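Local atomic coordinates of phosphorylated carbohydrates phosphatase TM_1254 (Thermotoga maritima msb8, PDB entry 3KBB), a protein that dephosphorylates several phosphorylated sugars, among them erythrose 4-phosphate, fructose 6-phosphate and mannose 6-phosphate, with the help of a divalent metal ion. Residues L18-E21 against A22-V26; G44-E47 against R48-L51; E65-K68 against K69-E73. All blocks are in the same frame, centred on the assembly; numbering follows the deposited sequence.

Interaction 1: residues L18-E21 against A22-V26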
ATOM      1  N   LEU A  18      -6.831  -6.118  -7.829  1.00 29.48           N
ATOM      2  CA  LEU A  18      -8.021  -6.917  -7.478  1.00 28.78           C
ATOM      3  C   LEU A  18      -9.297  -6.114  -7.392  1.00 29.27           C
ATOM      4  O   LEU A  18     -10.360  -6.688  -7.125  1.00 28.83           O
ATOM      5  CB  LEU A  18      -7.827  -7.645  -6.156  1.00 28.69           C
ATOM      6  CG  LEU A  18      -6.604  -8.579  -6.069  1.00 29.28           C
ATOM      7  CD1 LEU A  18      -6.449  -9.127  -4.662  1.00 31.04           C
ATOM      8  CD2 LEU A  18      -6.739  -9.686  -7.056  1.00 31.18           C
ATOM      9  N   TYR A  19      -9.201  -4.794  -7.555  1.00 29.29           N
ATOM     10  CA  TYR A  19     -10.394  -3.962  -7.459  1.00 30.35           C
ATOM     11  C   TYR A  19     -11.408  -4.284  -8.549  1.00 30.15           C
ATOM     12  O   TYR A  19     -12.610  -4.237  -8.295  1.00 31.78           O
ATOM     13  CB  TYR A  19     -10.024  -2.488  -7.473  1.00 30.08           C
ATOM     14  CG  TYR A  19      -9.804  -1.980  -6.075  1.00 32.20           C
ATOM     15  CD1 TYR A  19      -8.764  -2.489  -5.289  1.00 30.39           C
ATOM     16  CD2 TYR A  19     -10.639  -1.015  -5.530  1.00 33.92           C
ATOM     17  CE1 TYR A  19      -8.560  -2.043  -3.989  1.00 31.76           C
ATOM     18  CE2 TYR A  19     -10.459  -0.571  -4.218  1.00 35.59           C
ATOM     19  CZ  TYR A  19      -9.398  -1.084  -3.468  1.00 34.16           C
ATOM     20  OH  TYR A  19      -9.220  -0.632  -2.186  1.00 33.81           O
ATOM     21  N   PHE A  20     -10.927  -4.591  -9.754  1.00 30.34           N
ATOM     22  CA  PHE A  20     -11.844  -4.917 -10.842  1.00 29.98           C
ATOM     23  C   PHE A  20     -12.732  -6.091 -10.452  1.00 29.67           C
ATOM     24  O   PHE A  20     -13.959  -5.979 -10.495  1.00 29.27           O
ATOM     25  CB  PHE A  20     -11.140  -5.157 -12.185  1.00 30.45           C
ATOM     26  CG  PHE A  20     -12.091  -5.587 -13.266  1.00 30.48           C
ATOM     27  CD1 PHE A  20     -12.938  -4.652 -13.870  1.00 30.98           C
ATOM     28  CD2 PHE A  20     -12.197  -6.927 -13.627  1.00 29.29           C
ATOM     29  CE1 PHE A  20     -13.862  -5.051 -14.852  1.00 29.61           C
ATOM     30  CE2 PHE A  20     -13.107  -7.333 -14.598  1.00 30.20           C
ATOM     31  CZ  PHE A  20     -13.945  -6.397 -15.199  1.00 29.10           C
ATOM     32  N   GLU A  21     -12.122  -7.206 -10.039  1.00 28.92           N
ATOM     33  CA  GLU A  21     -12.898  -8.368  -9.625  1.00 28.82           C
ATOM     34  C   GLU A  21     -13.886  -8.088  -8.477  1.00 28.94           C
ATOM     35  O   GLU A  21     -15.044  -8.547  -8.507  1.00 28.11           O
ATOM     36  CB  GLU A  21     -11.983  -9.571  -9.322  1.00 28.40           C
ATOM     37  CG  GLU A  21     -12.728 -10.819  -8.917  1.00 28.49           C
ATOM     38  CD  GLU A  21     -13.768 -11.263  -9.948  1.00 24.89           C
ATOM     39  OE1 GLU A  21     -13.636 -10.903 -11.149  1.00 25.63           O
ATOM     40  OE2 GLU A  21     -14.693 -12.009  -9.550  1.00 27.71           O
ATOM     41  N   ALA A  22     -13.449  -7.311  -7.481  1.00 28.83           N
ATOM     42  CA  ALA A  22     -14.329  -6.939  -6.364  1.00 27.46           C
ATOM     43  C   ALA A  22     -15.559  -6.158  -6.872  1.00 27.02           C
ATOM     44  O   ALA A  22     -16.705  -6.486  -6.510  1.00 27.08           O
ATOM     45  CB  ALA A  22     -13.559  -6.086  -5.339  1.00 28.07           C
ATOM     46  N   TYR A  23     -15.317  -5.163  -7.715  1.00 26.74           N
ATOM     47  CA  TYR A  23     -16.415  -4.323  -8.224  1.00 26.45           C
ATOM     48  C   TYR A  23     -17.272  -5.087  -9.248  1.00 25.60           C
ATOM     49  O   TYR A  23     -18.493  -4.899  -9.312  1.00 24.57           O
ATOM     50  CB  TYR A  23     -15.905  -3.025  -8.820  1.00 26.88           C
ATOM     51  CG  TYR A  23     -15.314  -2.036  -7.826  1.00 26.81           C
ATOM     52  CD1 TYR A  23     -15.329  -2.286  -6.447  1.00 27.73           C
ATOM     53  CD2 TYR A  23     -14.802  -0.829  -8.272  1.00 27.22           C
ATOM     54  CE1 TYR A  23     -14.775  -1.353  -5.530  1.00 29.62           C
ATOM     55  CE2 TYR A  23     -14.280   0.099  -7.384  1.00 29.76           C
ATOM     56  CZ  TYR A  23     -14.271  -0.167  -6.023  1.00 28.01           C
ATOM     57  OH  TYR A  23     -13.723   0.786  -5.200  1.00 29.34           O
ATOM     58  N   ARG A  24     -16.630  -5.967 -10.007  1.00 25.03           N
ATOM     59  CA  ARG A  24     -17.348  -6.862 -10.939  1.00 24.85           C
ATOM     60  C   ARG A  24     -18.317  -7.775 -10.183  1.00 24.93           C
ATOM     61  O   ARG A  24     -19.477  -7.945 -10.608  1.00 24.53           O
ATOM     62  CB  ARG A  24     -16.351  -7.660 -11.798  1.00 24.00           C
ATOM     63  CG  ARG A  24     -16.991  -8.355 -13.039  1.00 23.39           C
ATOM     64  CD  ARG A  24     -16.159  -9.549 -13.535  1.00 23.44           C
ATOM     65  NE  ARG A  24     -16.097 -10.591 -12.526  1.00 21.71           N
ATOM     66  CZ  ARG A  24     -17.058 -11.477 -12.290  1.00 22.99           C
ATOM     67  NH1 ARG A  24     -18.165 -11.498 -13.057  1.00 19.61           N
ATOM     68  NH2 ARG A  24     -16.895 -12.374 -11.328  1.00 24.18           N
ATOM     69  N   ARG A  25     -17.872  -8.355  -9.071  1.00 23.90           N
ATOM     70  CA  ARG A  25     -18.743  -9.154  -8.212  1.00 24.89           C
ATOM     71  C   ARG A  25     -19.909  -8.378  -7.597  1.00 24.78           C
ATOM     72  O   ARG A  25     -21.026  -8.911  -7.473  1.00 25.03           O
ATOM     73  CB  ARG A  25     -17.943  -9.805  -7.089  1.00 25.11           C
ATOM     74  CG  ARG A  25     -17.083 -10.953  -7.570  1.00 27.04           C
ATOM     75  CD  ARG A  25     -16.396 -11.653  -6.384  1.00 32.87           C
ATOM     76  NE  ARG A  25     -15.331 -12.571  -6.799  1.00 36.33           N
ATOM     77  CZ  ARG A  25     -14.839 -13.524  -6.012  1.00 41.17           C
ATOM     78  NH1 ARG A  25     -15.314 -13.680  -4.770  1.00 41.86           N
ATOM     79  NH2 ARG A  25     -13.867 -14.317  -6.454  1.00 43.62           N
ATOM     80  N   VAL A  26     -19.646  -7.139  -7.185  1.00 25.31           N
ATOM     81  CA  VAL A  26     -20.712  -6.283  -6.678  1.00 25.37           C
ATOM     82  C   VAL A  26     -21.780  -6.124  -7.756  1.00 24.64           C
ATOM     83  O   VAL A  26     -22.962  -6.411  -7.498  1.00 25.69           O
ATOM     84  CB  VAL A  26     -20.200  -4.900  -6.280  1.00 26.25           C
ATOM     85  CG1 VAL A  26     -21.380  -3.978  -5.896  1.00 27.24           C
ATOM     86  CG2 VAL A  26     -19.226  -5.041  -5.149  1.00 26.48           C
TER

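Interaction 2: residues G44-E47 against R48-L51. With SO4 (sulfate ion), chain C.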
ATOM      1  N   GLY A  44      -9.763   6.253 -11.325  1.00 35.97           N
ATOM      2  CA  GLY A  44      -9.078   7.544 -11.321  1.00 37.35           C
ATOM      3  C   GLY A  44      -9.545   8.527 -10.245  1.00 38.16           C
ATOM      4  O   GLY A  44      -9.107   9.682 -10.238  1.00 38.78           O
ATOM      5  N   VAL A  45     -10.448   8.101  -9.363  1.00 38.70           N
ATOM      6  CA  VAL A  45     -10.950   8.963  -8.279  1.00 39.42           C
ATOM      7  C   VAL A  45     -11.016   8.209  -6.959  1.00 40.06           C
ATOM      8  O   VAL A  45     -11.098   6.982  -6.956  1.00 40.23           O
ATOM      9  CB  VAL A  45     -12.372   9.591  -8.569  1.00 39.19           C
ATOM     10  CG1 VAL A  45     -12.372  10.352  -9.842  1.00 38.44           C
ATOM     11  CG2 VAL A  45     -13.495   8.531  -8.543  1.00 39.75           C
ATOM     12  N   PRO A  46     -10.965   8.933  -5.826  1.00 40.79           N
ATOM     13  CA  PRO A  46     -11.106   8.289  -4.508  1.00 41.36           C
ATOM     14  C   PRO A  46     -12.364   7.441  -4.354  1.00 41.49           C
ATOM     15  O   PRO A  46     -13.456   7.834  -4.796  1.00 41.76           O
ATOM     16  CB  PRO A  46     -11.146   9.470  -3.520  1.00 41.28           C
ATOM     17  CG  PRO A  46     -11.204  10.706  -4.341  1.00 40.87           C
ATOM     18  CD  PRO A  46     -10.701  10.381  -5.703  1.00 41.32           C
ATOM     19  N   GLU A  47     -12.212   6.299  -3.692  1.00 41.57           N
ATOM     20  CA  GLU A  47     -13.318   5.352  -3.512  1.00 41.65           C
ATOM     21  C   GLU A  47     -14.564   5.968  -2.853  1.00 41.61           C
ATOM     22  O   GLU A  47     -15.692   5.589  -3.165  1.00 40.92           O
ATOM     23  CB  GLU A  47     -12.844   4.103  -2.760  1.00 41.77           C
ATOM     24  CG  GLU A  47     -13.848   2.967  -2.732  1.00 41.17           C
ATOM     25  CD  GLU A  47     -13.276   1.701  -2.124  1.00 42.07           C
ATOM     26  OE1 GLU A  47     -12.646   1.784  -1.050  1.00 43.11           O
ATOM     27  OE2 GLU A  47     -13.453   0.614  -2.713  1.00 40.64           O
ATOM     28  N   ARG A  48     -14.362   6.923  -1.950  1.00 41.40           N
ATOM     29  CA  ARG A  48     -15.491   7.587  -1.298  1.00 41.73           C
ATOM     30  C   ARG A  48     -16.511   8.176  -2.292  1.00 40.47           C
ATOM     31  O   ARG A  48     -17.718   8.017  -2.097  1.00 40.59           O
ATOM     32  CB  ARG A  48     -14.984   8.686  -0.357  1.00 42.15           C
ATOM     33  CG  ARG A  48     -16.083   9.393   0.439  1.00 43.22           C
ATOM     34  CD  ARG A  48     -15.474  10.289   1.522  1.00 44.54           C
ATOM     35  NE  ARG A  48     -14.635  11.355   0.967  1.00 50.86           N
ATOM     36  CZ  ARG A  48     -14.106  12.348   1.683  1.00 53.17           C
ATOM     37  NH1 ARG A  48     -14.317  12.419   2.996  1.00 54.76           N
ATOM     38  NH2 ARG A  48     -13.359  13.273   1.090  1.00 53.91           N
ATOM     39  N   GLU A  49     -16.021   8.863  -3.325  1.00 39.43           N
ATOM     40  CA  GLU A  49     -16.878   9.434  -4.378  1.00 38.69           C
ATOM     41  C   GLU A  49     -17.067   8.480  -5.555  1.00 37.53           C
ATOM     42  O   GLU A  49     -17.974   8.653  -6.368  1.00 36.96           O
ATOM     43  CB  GLU A  49     -16.287  10.730  -4.924  1.00 39.56           C
ATOM     44  CG  GLU A  49     -16.322  11.904  -3.951  1.00 41.82           C
ATOM     45  CD  GLU A  49     -15.124  11.898  -3.032  1.00 45.79           C
ATOM     46  OE1 GLU A  49     -14.002  11.672  -3.529  1.00 47.51           O
ATOM     47  OE2 GLU A  49     -15.309  12.094  -1.814  1.00 48.17           O
ATOM     48  N   GLY A  50     -16.177   7.505  -5.660  1.00 35.90           N
ATOM     49  CA  GLY A  50     -16.227   6.504  -6.730  1.00 34.93           C
ATOM     50  C   GLY A  50     -17.375   5.528  -6.595  1.00 34.17           C
ATOM     51  O   GLY A  50     -18.024   5.179  -7.600  1.00 34.21           O
ATOM     52  N   LEU A  51     -17.633   5.080  -5.368  1.00 32.63           N
ATOM     53  CA  LEU A  51     -18.698   4.115  -5.099  1.00 32.42           C
ATOM     54  C   LEU A  51     -20.100   4.598  -5.472  1.00 32.31           C
ATOM     55  O   LEU A  51     -20.835   3.878  -6.141  1.00 32.25           O
ATOM     56  CB  LEU A  51     -18.654   3.588  -3.658  1.00 32.67           C
ATOM     57  CG  LEU A  51     -17.424   2.738  -3.288  1.00 31.51           C
ATOM     58  CD1 LEU A  51     -17.593   2.058  -1.927  1.00 32.21           C
ATOM     59  CD2 LEU A  51     -17.119   1.685  -4.358  1.00 31.08           C
TER
HETATM   60  S   SO4 C 225      -8.711   6.235  -2.279  0.50 47.03           S
HETATM   61  O1  SO4 C 225      -8.066   5.328  -1.337  0.50 45.48           O
HETATM   62  O2  SO4 C 225      -7.695   6.923  -3.069  0.50 45.53           O
HETATM   63  O3  SO4 C 225      -9.590   5.483  -3.170  0.50 45.38           O
HETATM   64  O4  SO4 C 225      -9.494   7.218  -1.539  0.50 45.88           O

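Interaction 3: residues E65-K68 against K69-E73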
ATOM      1  N   GLU A  65     -25.935   3.037   1.521  1.00 40.29           N
ATOM      2  CA  GLU A  65     -25.502   2.306   2.698  1.00 40.48           C
ATOM      3  C   GLU A  65     -25.417   0.812   2.402  1.00 40.19           C
ATOM      4  O   GLU A  65     -24.414   0.166   2.721  1.00 40.16           O
ATOM      5  CB  GLU A  65     -26.461   2.578   3.870  1.00 40.35           C
ATOM      6  CG  GLU A  65     -26.353   1.580   4.999  1.00 40.89           C
ATOM      7  CD  GLU A  65     -27.090   2.002   6.266  0.50 40.69           C
ATOM      8  OE1 GLU A  65     -27.881   2.966   6.222  0.50 41.03           O
ATOM      9  OE2 GLU A  65     -26.878   1.345   7.306  0.50 40.64           O
ATOM     10  N   ASN A  66     -26.476   0.278   1.796  1.00 39.95           N
ATOM     11  CA  ASN A  66     -26.522  -1.123   1.396  1.00 40.08           C
ATOM     12  C   ASN A  66     -25.464  -1.447   0.340  1.00 39.37           C
ATOM     13  O   ASN A  66     -24.802  -2.493   0.410  1.00 39.62           O
ATOM     14  CB  ASN A  66     -27.915  -1.487   0.889  1.00 40.73           C
ATOM     15  CG  ASN A  66     -28.898  -1.793   2.018  1.00 43.10           C
ATOM     16  OD1 ASN A  66     -28.501  -2.052   3.165  1.00 44.71           O
ATOM     17  ND2 ASN A  66     -30.191  -1.783   1.690  1.00 43.96           N
ATOM     18  N   PHE A  67     -25.302  -0.542  -0.623  1.00 38.37           N
ATOM     19  CA  PHE A  67     -24.308  -0.713  -1.687  1.00 37.50           C
ATOM     20  C   PHE A  67     -22.898  -0.797  -1.112  1.00 37.75           C
ATOM     21  O   PHE A  67     -22.147  -1.727  -1.430  1.00 37.46           O
ATOM     22  CB  PHE A  67     -24.406   0.422  -2.701  1.00 36.84           C
ATOM     23  CG  PHE A  67     -23.545   0.218  -3.927  1.00 36.55           C
ATOM     24  CD1 PHE A  67     -23.937  -0.675  -4.925  1.00 35.14           C
ATOM     25  CD2 PHE A  67     -22.354   0.920  -4.083  1.00 34.03           C
ATOM     26  CE1 PHE A  67     -23.146  -0.864  -6.060  1.00 33.72           C
ATOM     27  CE2 PHE A  67     -21.551   0.742  -5.212  1.00 34.43           C
ATOM     28  CZ  PHE A  67     -21.944  -0.157  -6.206  1.00 33.06           C
ATOM     29  N   LYS A  68     -22.554   0.171  -0.254  1.00 37.68           N
ATOM     30  CA  LYS A  68     -21.232   0.232   0.390  1.00 37.86           C
ATOM     31  C   LYS A  68     -20.933  -1.026   1.175  1.00 37.36           C
ATOM     32  O   LYS A  68     -19.800  -1.492   1.197  1.00 36.33           O
ATOM     33  CB  LYS A  68     -21.119   1.458   1.297  1.00 37.70           C
ATOM     34  CG  LYS A  68     -20.878   2.746   0.537  1.00 39.63           C
ATOM     35  CD  LYS A  68     -20.573   3.919   1.477  1.00 42.96           C
ATOM     36  CE  LYS A  68     -21.849   4.561   2.002  1.00 45.61           C
ATOM     37  NZ  LYS A  68     -21.603   5.824   2.777  1.00 45.18           N
ATOM     38  N   LYS A  69     -21.967  -1.585   1.801  1.00 37.95           N
ATOM     39  CA  LYS A  69     -21.828  -2.824   2.552  1.00 38.81           C
ATOM     40  C   LYS A  69     -21.480  -3.987   1.621  1.00 38.78           C
ATOM     41  O   LYS A  69     -20.675  -4.847   1.967  1.00 38.73           O
ATOM     42  CB  LYS A  69     -23.114  -3.121   3.341  1.00 38.91           C
ATOM     43  CG  LYS A  69     -22.999  -4.372   4.231  1.00 41.32           C
ATOM     44  CD  LYS A  69     -24.199  -4.584   5.134  0.50 39.89           C
ATOM     45  CE  LYS A  69     -24.029  -5.875   5.934  0.50 40.74           C
ATOM     46  NZ  LYS A  69     -24.923  -5.908   7.126  0.50 40.82           N
ATOM     47  N   ARG A  70     -22.107  -4.007   0.444  1.00 38.88           N
ATOM     48  CA  ARG A  70     -21.873  -5.070  -0.534  1.00 38.48           C
ATOM     49  C   ARG A  70     -20.460  -4.968  -1.081  1.00 37.62           C
ATOM     50  O   ARG A  70     -19.772  -5.977  -1.243  1.00 36.76           O
ATOM     51  CB  ARG A  70     -22.878  -4.970  -1.681  1.00 39.27           C
ATOM     52  CG  ARG A  70     -24.308  -5.308  -1.287  1.00 41.67           C
ATOM     53  CD  ARG A  70     -24.610  -6.795  -1.373  1.00 44.65           C
ATOM     54  NE  ARG A  70     -25.116  -7.178  -2.682  1.00 45.66           N
ATOM     55  CZ  ARG A  70     -26.374  -7.026  -3.095  1.00 45.47           C
ATOM     56  NH1 ARG A  70     -27.289  -6.467  -2.313  1.00 45.06           N
ATOM     57  NH2 ARG A  70     -26.712  -7.418  -4.312  1.00 43.24           N
ATOM     58  N   VAL A  71     -20.036  -3.746  -1.374  1.00 37.11           N
ATOM     59  CA  VAL A  71     -18.660  -3.506  -1.788  1.00 37.47           C
ATOM     60  C   VAL A  71     -17.692  -4.039  -0.718  1.00 38.19           C
ATOM     61  O   VAL A  71     -16.715  -4.743  -1.028  1.00 36.95           O
ATOM     62  CB  VAL A  71     -18.422  -2.026  -2.067  1.00 37.09           C
ATOM     63  CG1 VAL A  71     -16.967  -1.764  -2.333  1.00 36.80           C
ATOM     64  CG2 VAL A  71     -19.275  -1.560  -3.267  1.00 37.14           C
ATOM     65  N   HIS A  72     -17.998  -3.725   0.540  1.00 39.28           N
ATOM     66  CA  HIS A  72     -17.175  -4.169   1.659  1.00 40.59           C
ATOM     67  C   HIS A  72     -17.047  -5.700   1.664  1.00 40.29           C
ATOM     68  O   HIS A  72     -15.940  -6.238   1.718  1.00 39.80           O
ATOM     69  CB  HIS A  72     -17.754  -3.615   2.966  1.00 41.07           C
ATOM     70  CG  HIS A  72     -16.962  -3.968   4.187  1.00 44.86           C
ATOM     71  ND1 HIS A  72     -15.671  -3.527   4.393  1.00 47.25           N
ATOM     72  CD2 HIS A  72     -17.280  -4.719   5.272  1.00 47.31           C
ATOM     73  CE1 HIS A  72     -15.227  -3.989   5.550  1.00 47.35           C
ATOM     74  NE2 HIS A  72     -16.186  -4.713   6.106  1.00 48.88           N
ATOM     75  N   GLU A  73     -18.184  -6.381   1.566  1.00 40.63           N
ATOM     76  CA  GLU A  73     -18.267  -7.847   1.537  1.00 40.81           C
ATOM     77  C   GLU A  73     -17.489  -8.483   0.372  1.00 40.39           C
ATOM     78  O   GLU A  73     -16.738  -9.452   0.573  1.00 40.54           O
ATOM     79  CB  GLU A  73     -19.743  -8.281   1.497  1.00 40.89           C
ATOM     80  CG  GLU A  73     -19.980  -9.752   1.113  1.00 42.05           C
ATOM     81  CD  GLU A  73     -21.455 -10.123   0.996  0.30 41.48           C
ATOM     82  OE1 GLU A  73     -22.198  -9.457   0.231  0.30 41.47           O
ATOM     83  OE2 GLU A  73     -21.868 -11.098   1.664  0.30 42.10           O
TER

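Interaction 1: residues L18-E21 against A22-V26
E21 and R24 both carry CG anti to the backbone N (chi1 -179° in E21), which lets the two chains run side by side; a bend at chi2 of the glutamate and another at chi3 of the arginine then bring carboxylate and guanidinium together. R25 starts differently, CG anti to its carbonyl carbon, and runs extended to NE, reaching the same carboxylate from another direction. R24 grips side-on with two nitrogens: NE gives a hydrogen bond to E21 OE1 at 2.8 Å and NH2 one to E21 OE2 at 2.9 Å, with the two flat groups nearly coplanar. R25 NE adds a third bond, also to E21 OE2 at 2.9 Å, but its guanidinium is turned 78° from the carboxylate. OE2 is therefore held through its syn lone pair by R24 and through its anti lone pair by R25. The far ends of the arginines have acidic partners too, E28 for R24 NH1 and E81 of helix 64-82 for R25 NH2.

On another side of the helix Y19 and Y23 lie alongside each other in an offset edge-to-face pair, centroids 5.6 Å apart and planes at 75°. The edge of Y19 does the touching: its CD2 is 3.8 Å from Y23 CZ. The hydroxyls are bound elsewhere, Y19 to K75 and Y23 to E47. F20 offers one face, near the rim, to R24 CB, and its CE2 lies 3.9 Å from R24 CD.

Regular i to i+4 backbone bonds, such as Y23 N to Y19 O at 2.9 Å, set this spacing. Two positive groups on one carboxylate would be expected to keep E21 ionised, and the three bonds fix its rotation in a salt-bridge network on the first turns of helix 19-29.

Interaction 2: residues G44-E47 against R48-L51
E47 meets L51 one turn further along the chain, at the start of helix 47-57. With CG anti to the backbone N (chi1 -170°) and an extended chain beyond, the glutamate lays its CG methylene across the leucine branch, 3.6 Å from L51 CG, and both leucine methyls flank that methylene. The backbones of the pair are joined as well, L51 N to E47 O at 3.0 Å. Beyond this apolar stem the carboxylate belongs to other helices: OE2 is hydrogen-bonded to Y23 OH and forms a salt bridge with K75.

P46 occupies the N-cap position. Its carbonyl oxygen receives G50 N at 2.9 Å and a weak bond from E49 N. The proline ring borders the side chain of E49, which bends at chi2 and brings OE1 to 3.1 Å from P46 CG; the other carboxylate oxygen, OE2, makes a salt bridge with R48 NE at 3.0 Å. The first amide of the helix points outward to a sulfate ion, E47 N to sulfate O3 at 2.8 Å, an anion probably taken up from the crystallisation liquor and placed where the positive end of the helix dipole would attract it.

Replacing L51 by alanine would remove the branch that E47 CG rests on and is likely to open a gap beside Y23, with the glutamate stem freer to turn. The contact lies where the loop after helix 36-42 passes into helix 47-57, with E47 packed on Y19 and L51 on Y23, both of helix 19-29.

Interaction 3: residues E65-K68 against K69-E73
F67 and V71 supply the apolar part of this contact, one turn apart on helix 64-82. The phenylalanine has CG anti to its backbone N (chi1 -172°), beside the carbonyl carbon, which stands the ring out from the helix with one face where V71 CG2 can lie over it. The methyl carbon is 4.2 Å from the ring centroid and 28° off the normal, a CH-pi contact displaced toward the CD2-CE2 side; F67 CE2 is the nearest ring atom to V71 CG2, at 3.8 Å. The same methyl also lies 3.4 Å from F67 O, so it touches both the ring and the carbonyl of one residue.

Backbone hydrogen bonds of the i to i+4 kind make up the second group. K69 N binds E65 O and R70 N binds N66 O, each at 3.1 Å, while V71 N to F67 O and H72 N to K68 O are both 2.9 Å. The V71 bond is the straightest of the four, with an N-H...O angle of 167°.

Stems of the longer polar side chains make further contacts. R70 CG passes 3.3 Å from N66 O, but the chain then bends twice and carries the guanidinium away to S29, with a cation-pi contact to Y30. N66 likewise turns its amide to D62, through ND2. K69 runs extended, touching N66 O with its CB before leading away.

Polar residues thus flank a buried pair. F67 packs on V26 of helix 19-29 and on L54 and M55 of helix 47-57; V71 meets Y23 and V26 of the former and L51 of the latter. The contact lines the inner side of helix 64-82 where it faces both helices.

In the fold
All three interactions belong to the helical cap that this HAD phosphatase inserts after strand 3-7, the strand ending in the presumed nucleophile D7; they lie away from that residue, each sending its buried side chains into the cap's interior. Their centres are 12 to 14 Å apart, on helices 19-29 and 64-82 and at the start of helix 47-57, which pack together. Interactions 1 and 2 meet at Y23 OH and E47 OE2, 2.5 Å apart, a probable hydrogen bond. Interactions 2 and 3 touch through L51 O and F67 CE2 at 3.3 Å. Y23, L51 and V71 converge on one apolar centre, V71 CG1 lying 3.9 Å from both Y23 CE1 and L51 CD1, while the sulfate marks the helix start in interaction 2.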